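Side-chain contacts in prephenate dehydrogenase (Aquifex aeolicus, PDB 2G5C), which probably catalyses the NAD-dependent oxidative decarboxylation of prephenate to 3-(4-hydroxyphenyl)pyruvate, a step in tyrosine biosynthesis: residues A[251-254]-A[255-258]; A[182-185]-A[186-190]; A[35-38]-A[39-42]. One frame throughout, in Å; residues are numbered along the deposited sequence.

From the N terminus the chain reaches contact 3 first, at the start of helix 36-44 in the nucleotide-binding domain, beside the adenosine ribose of NAD. Contact 2 follows in the middle of the long helix 173-201 and contact 1 near the end of helix 238-260, both in the dimerization domain. Each joins consecutive turns of a single helix, so none closes a long loop; the three stand in series, neither nested nor crossed. Contacts 1 and 2 have centres 19 Å apart and both meet the second subunit. Contact 3, whose centre is 33 Å from that of contact 2, lies across the chain's centre from both.

Contact 1: A[251-254]-A[255-258]; sequences SLNH and LKEL
His-254 and Leu-258, one helical turn apart near the end of helix 238-260, meet through the imidazole CE1 and the leucine CD1 at 3.7 Å. The two side chains pass at a slant. The same ring lies against that of Tyr-270 on helix 264-279, their planes about 15° apart. Leu-258 also touches Tyr-270, and Leu-255 reaches both Leu-267 and Tyr-270, so these residues pack helix 238-260 against helix 264-279 largely through aliphatic and aromatic groups. Leucine suits both places, having branched methyls and no polar end to bury. The turns belong to the dimerization domain, in a region predicted to form a coiled coil.

The backbone bonds are the regular i to i+4 ones of an alpha helix: Leu-255 N gives to Ser-251 O, Lys-256 N to Leu-252 O at 2.8 Å, Glu-257 N to Asn-253 O at 2.9 Å and Leu-258 N to His-254 O. Glu-257 CG, beside its own backbone N, lies 3.2 Å from Asn-253 O.

Among the polar side chains, Lys-256 runs beside Asn-253, both pointing the same way. A bend at chi3 (63°) turns the end of the lysine, and its NZ forms a salt bridge with Glu-249 of the second subunit. Ser-251 OG is hydrogen-bonded to Asp-196 of that subunit, while Leu-252 packs on its Phe-248.

Toward helix 264-279 the contact thus offers packing, whereas toward the second subunit it mixes packing with polar bonds, the serine hydroxyl and lysine ammonium finding acidic partners across the interface.

Contact 2: A[182-185]-A[186-190]; sequences VVSH and LPHAV
Ser-184 O takes two hydrogen bonds from His-188, one from the backbone N at 3.2 Å and a shorter one from the ring ND1 at 2.8 Å. The two donors come from opposite faces of the carbonyl plane, and the ND1 bond is moderately bent, with an N-H...O angle of 155°. Because the oxygen lies at the edge of the imidazole, near its plane, the bond uses the ring N-H directly. With CG anti to the carbonyl carbon (chi1 -81°), the ring turns back to the preceding turn, and Trp-230 stacks on it.

The double demand on Ser-184 O belongs to a kinked stretch of helix 173-201 in the dimerization domain, where a wider pi-type turn at 182-185 runs into Pro-187; the His-188 side chain lies about 9 Å from NAD. Proline has no N-H to give to the turn before, and it brings carbon instead: CD stands 3.2 Å from both Val-182 O and Ser-184 O, and CG 3.4 Å from Val-183 O. Regular bonding resumes with His-188 N and continues with Ala-189 N to His-185 O at 2.8 Å and Val-190 N to Leu-186 O.

The His-185 ring has its own polar partner, ND1 making a weak hydrogen bond with Asn-237. On the apolar side, Val-182 CG1 lies 4.3 Å from Leu-186 CD2, branched aliphatic groups suited to burial against Leu-208 and Leu-194 of the second subunit, respectively.

Contact 3: A[35-38]-A[39-42]; sequences NPES and ISKA. With NAD (nicotinamide-adenine-dinucleotide), chain E.
The second beta-alpha-beta crossover of the Rossmann-type nucleotide-binding domain contributes the first turns of helix 36-44, with Asn-35 at the N-cap, to the adenosine ribose site of NAD. Across these turns Glu-37 O accepts two bonds from the same face of its plane: Lys-41 N at 3.0 Å and Ser-40 OG at 2.8 Å. The hydroxyl sits above the carbonyl plane, placed there by chi1 of 58°, which sets OG between the backbone N and the carbonyl carbon. An alanine here would remove this second donor, and Glu-37 O would probably be left with the backbone amide as its sole partner within these turns.

Glu-37 crosses the extended Lys-41 side chain, its OE1 lying 3.3 Å from CE, whereas NZ is 4.3 Å away, beyond salt-bridge range. Lys-41 NZ instead has a weak, long ion pair with Glu-129. Proline suits the first turn because its missing N-H costs no helical bond.

Ser-38 OG gives a weak hydrogen bond to NAD O3B at 3.4 Å, while Asp-33 also bonds the cofactor. A small hydroxyl fits beside the ribose, and the weakness of its bond is consistent with a supplementary role beside the bond from Asp-33.

Contact 1: A[251-254]-A[255-258]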
# COMPACT_ATOMS: atom_id res chain seq x y z
N SER A 251 -7.56 13.07 -10.33
CA SER A 251 -8.29 11.80 -10.24
C SER A 251 -9.07 11.69 -8.93
O SER A 251 -10.21 11.22 -8.92
CB SER A 251 -7.33 10.61 -10.35
OG SER A 251 -6.90 10.42 -11.69
N LEU A 252 -8.45 12.11 -7.83
CA LEU A 252 -9.10 12.05 -6.52
C LEU A 252 -10.28 13.03 -6.44
O LEU A 252 -11.31 12.72 -5.84
CB LEU A 252 -8.08 12.35 -5.41
CG LEU A 252 -8.59 12.39 -3.96
CD1 LEU A 252 -9.31 11.08 -3.64
CD2 LEU A 252 -7.42 12.62 -2.98
N ASN A 253 -10.14 14.20 -7.04
CA ASN A 253 -11.23 15.17 -7.00
C ASN A 253 -12.40 14.74 -7.87
O ASN A 253 -13.56 15.05 -7.57
CB ASN A 253 -10.73 16.56 -7.39
CG ASN A 253 -9.87 17.18 -6.32
OD1 ASN A 253 -10.16 17.03 -5.14
ND2 ASN A 253 -8.83 17.89 -6.72
N HIS A 254 -12.10 14.02 -8.95
CA HIS A 254 -13.14 13.51 -9.83
C HIS A 254 -13.93 12.50 -9.01
O HIS A 254 -15.16 12.49 -9.02
CB HIS A 254 -12.51 12.85 -11.07
CG HIS A 254 -13.51 12.23 -12.00
ND1 HIS A 254 -14.07 11.00 -11.77
CD2 HIS A 254 -14.04 12.69 -13.16
CE1 HIS A 254 -14.92 10.71 -12.75
NE2 HIS A 254 -14.92 11.72 -13.60
N LEU A 255 -13.22 11.66 -8.26
CA LEU A 255 -13.86 10.67 -7.40
C LEU A 255 -14.70 11.39 -6.33
O LEU A 255 -15.88 11.06 -6.12
CB LEU A 255 -12.81 9.78 -6.73
CG LEU A 255 -13.33 8.70 -5.78
CD1 LEU A 255 -14.33 7.81 -6.51
CD2 LEU A 255 -12.16 7.87 -5.26
N LYS A 256 -14.10 12.37 -5.66
CA LYS A 256 -14.78 13.13 -4.63
C LYS A 256 -16.10 13.69 -5.14
O LYS A 256 -17.13 13.59 -4.47
CB LYS A 256 -13.90 14.28 -4.14
CG LYS A 256 -14.55 15.16 -3.08
CD LYS A 256 -13.63 16.30 -2.67
CE LYS A 256 -13.33 17.23 -3.83
NZ LYS A 256 -12.31 18.25 -3.45
N GLU A 257 -16.06 14.29 -6.32
CA GLU A 257 -17.25 14.88 -6.92
C GLU A 257 -18.35 13.85 -7.18
O GLU A 257 -19.52 14.14 -6.97
CB GLU A 257 -16.89 15.61 -8.23
CG GLU A 257 -16.11 16.89 -7.99
CD GLU A 257 -16.76 17.75 -6.91
OE1 GLU A 257 -17.96 18.09 -7.05
OE2 GLU A 257 -16.08 18.09 -5.92
N LEU A 258 -17.97 12.66 -7.63
CA LEU A 258 -18.98 11.63 -7.86
C LEU A 258 -19.68 11.31 -6.55
O LEU A 258 -20.85 10.95 -6.53
CB LEU A 258 -18.33 10.36 -8.43
CG LEU A 258 -17.68 10.48 -9.81
CD1 LEU A 258 -17.16 9.12 -10.25
CD2 LEU A 258 -18.70 11.00 -10.83

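Contact 2: A[182-185]-A[186-190]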
# COMPACT_ATOMS: atom_id res chain seq x y z
N VAL A 182 5.72 9.24 -11.41
CA VAL A 182 4.32 8.87 -11.22
C VAL A 182 4.11 7.52 -10.52
O VAL A 182 3.29 7.42 -9.60
CB VAL A 182 3.55 8.84 -12.57
CG1 VAL A 182 2.07 8.60 -12.33
CG2 VAL A 182 3.76 10.17 -13.32
N VAL A 183 4.83 6.48 -10.95
CA VAL A 183 4.65 5.15 -10.37
C VAL A 183 5.37 4.85 -9.06
O VAL A 183 5.07 3.85 -8.41
CB VAL A 183 5.05 4.03 -11.37
CG1 VAL A 183 4.27 4.19 -12.68
CG2 VAL A 183 6.56 4.05 -11.62
N SER A 184 6.29 5.72 -8.66
CA SER A 184 7.05 5.50 -7.44
C SER A 184 7.05 6.69 -6.48
O SER A 184 6.70 6.56 -5.31
CB SER A 184 8.49 5.13 -7.78
OG SER A 184 9.30 5.14 -6.61
N HIS A 185 7.45 7.85 -6.97
CA HIS A 185 7.51 9.03 -6.12
C HIS A 185 6.14 9.47 -5.63
O HIS A 185 5.95 9.71 -4.44
CB HIS A 185 8.22 10.16 -6.86
CG HIS A 185 9.53 9.74 -7.46
ND1 HIS A 185 10.21 10.50 -8.38
CD2 HIS A 185 10.27 8.62 -7.27
CE1 HIS A 185 11.31 9.87 -8.75
NE2 HIS A 185 11.37 8.72 -8.08
N LEU A 186 5.18 9.56 -6.55
CA LEU A 186 3.82 9.96 -6.19
C LEU A 186 3.25 9.06 -5.09
O LEU A 186 2.72 9.54 -4.09
CB LEU A 186 2.91 9.94 -7.42
CG LEU A 186 1.40 10.02 -7.18
CD1 LEU A 186 1.05 11.33 -6.49
CD2 LEU A 186 0.67 9.88 -8.51
N PRO A 187 3.33 7.73 -5.27
CA PRO A 187 2.81 6.80 -4.26
C PRO A 187 3.44 7.04 -2.89
O PRO A 187 2.77 6.94 -1.87
CB PRO A 187 3.19 5.43 -4.83
CG PRO A 187 3.09 5.65 -6.30
CD PRO A 187 3.74 7.00 -6.49
N HIS A 188 4.73 7.37 -2.87
CA HIS A 188 5.39 7.64 -1.61
C HIS A 188 4.91 8.97 -1.03
O HIS A 188 4.60 9.06 0.15
CB HIS A 188 6.92 7.64 -1.78
CG HIS A 188 7.52 6.26 -1.78
ND1 HIS A 188 7.41 5.40 -2.85
CD2 HIS A 188 8.20 5.58 -0.82
CE1 HIS A 188 7.98 4.25 -2.55
NE2 HIS A 188 8.47 4.33 -1.33
N ALA A 189 4.82 9.99 -1.88
CA ALA A 189 4.34 11.30 -1.44
C ALA A 189 2.94 11.15 -0.82
O ALA A 189 2.62 11.76 0.20
CB ALA A 189 4.28 12.26 -2.61
N VAL A 190 2.12 10.32 -1.45
CA VAL A 190 0.77 10.07 -0.97
C VAL A 190 0.77 9.43 0.42
O VAL A 190 -0.02 9.82 1.29
CB VAL A 190 -0.00 9.17 -1.97
CG1 VAL A 190 -1.19 8.52 -1.30
CG2 VAL A 190 -0.48 10.01 -3.15

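Contact 3: A[35-38]-A[39-42]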
# COMPACT_ATOMS: atom_id res chain seq x y z
N ASN A 35 32.40 6.90 5.61
CA ASN A 35 32.28 6.25 6.90
C ASN A 35 33.29 5.13 7.09
O ASN A 35 33.28 4.14 6.36
CB ASN A 35 30.86 5.70 7.08
CG ASN A 35 30.72 4.85 8.33
OD1 ASN A 35 30.94 5.32 9.45
ND2 ASN A 35 30.37 3.58 8.15
N PRO A 36 34.18 5.28 8.08
CA PRO A 36 35.22 4.29 8.39
C PRO A 36 34.65 2.88 8.57
O PRO A 36 35.17 1.91 8.03
CB PRO A 36 35.83 4.83 9.68
CG PRO A 36 35.66 6.31 9.54
CD PRO A 36 34.25 6.42 9.01
N GLU A 37 33.57 2.80 9.34
CA GLU A 37 32.89 1.54 9.63
C GLU A 37 32.41 0.80 8.39
O GLU A 37 32.43 -0.44 8.36
CB GLU A 37 31.71 1.79 10.57
CG GLU A 37 32.03 1.62 12.04
CD GLU A 37 32.35 0.18 12.39
OE1 GLU A 37 31.55 -0.71 12.02
OE2 GLU A 37 33.38 -0.06 13.05
N SER A 38 31.95 1.54 7.39
CA SER A 38 31.46 0.93 6.15
C SER A 38 32.58 0.13 5.50
O SER A 38 32.39 -1.02 5.08
CB SER A 38 30.97 2.00 5.19
OG SER A 38 29.96 2.80 5.78
N ILE A 39 33.76 0.74 5.43
CA ILE A 39 34.93 0.10 4.83
C ILE A 39 35.36 -1.13 5.64
O ILE A 39 35.44 -2.24 5.11
CB ILE A 39 36.12 1.09 4.76
CG1 ILE A 39 35.69 2.37 4.03
CG2 ILE A 39 37.31 0.43 4.07
CD1 ILE A 39 35.18 2.15 2.61
N SER A 40 35.64 -0.91 6.92
CA SER A 40 36.09 -1.98 7.81
C SER A 40 35.19 -3.22 7.76
O SER A 40 35.67 -4.33 7.55
CB SER A 40 36.16 -1.46 9.25
OG SER A 40 34.90 -0.97 9.67
N LYS A 41 33.89 -3.02 7.95
CA LYS A 41 32.95 -4.13 7.92
C LYS A 41 32.92 -4.80 6.56
O LYS A 41 32.91 -6.03 6.46
CB LYS A 41 31.54 -3.64 8.28
CG LYS A 41 31.35 -3.35 9.76
CD LYS A 41 29.86 -3.29 10.10
CE LYS A 41 29.64 -3.33 11.60
NZ LYS A 41 28.19 -3.42 11.94
N ALA A 42 32.90 -3.99 5.50
CA ALA A 42 32.86 -4.52 4.14
C ALA A 42 34.07 -5.41 3.87
O ALA A 42 33.97 -6.41 3.16
CB ALA A 42 32.80 -3.38 3.14
PA NAD E . 22.95 3.18 2.32
O1A NAD E . 22.84 1.76 2.70
O2A NAD E . 22.58 4.19 3.39
O5B NAD E . 24.44 3.39 1.80
C5B NAD E . 24.86 4.66 1.38
C4B NAD E . 26.35 4.78 1.61
O4B NAD E . 26.67 6.09 1.19
C3B NAD E . 26.76 4.70 3.10
O3B NAD E . 27.66 3.63 3.35
C2B NAD E . 27.32 6.09 3.38
O2B NAD E . 28.34 6.17 4.36
C1B NAD E . 27.76 6.47 1.98
N9A NAD E . 28.03 7.89 1.67
C8A NAD E . 27.33 9.01 2.03
N7A NAD E . 27.95 10.09 1.51
C5A NAD E . 29.04 9.67 0.82
C6A NAD E . 30.04 10.32 0.09
N6A NAD E . 30.05 11.63 -0.04
N1A NAD E . 31.05 9.57 -0.51
C2A NAD E . 31.07 8.18 -0.39
N3A NAD E . 30.08 7.53 0.33
C4A NAD E . 29.09 8.28 0.92
O3 NAD E . 22.05 3.52 1.00
PN NAD E . 21.61 2.48 -0.14
O1N NAD E . 22.69 1.50 -0.32
O2N NAD E . 20.28 1.93 0.24
O5D NAD E . 21.39 3.32 -1.50
C5D NAD E . 22.47 3.98 -2.14
C4D NAD E . 22.06 4.61 -3.49
O4D NAD E . 21.28 3.69 -4.24
C3D NAD E . 21.26 5.92 -3.47
O3D NAD E . 21.88 6.85 -4.37
C2D NAD E . 19.85 5.56 -3.94
O2D NAD E . 19.23 6.60 -4.69
C1D NAD E . 20.09 4.27 -4.73
N1N NAD E . 19.00 3.24 -4.66
C2N NAD E . 18.56 2.82 -3.41
C3N NAD E . 17.55 1.86 -3.31
C7N NAD E . 17.09 1.42 -1.96
O7N NAD E . 16.10 0.48 -1.90
N7N NAD E . 17.58 1.90 -0.83
C4N NAD E . 16.99 1.32 -4.51
C5N NAD E . 17.45 1.75 -5.77
C6N NAD E . 18.47 2.72 -5.84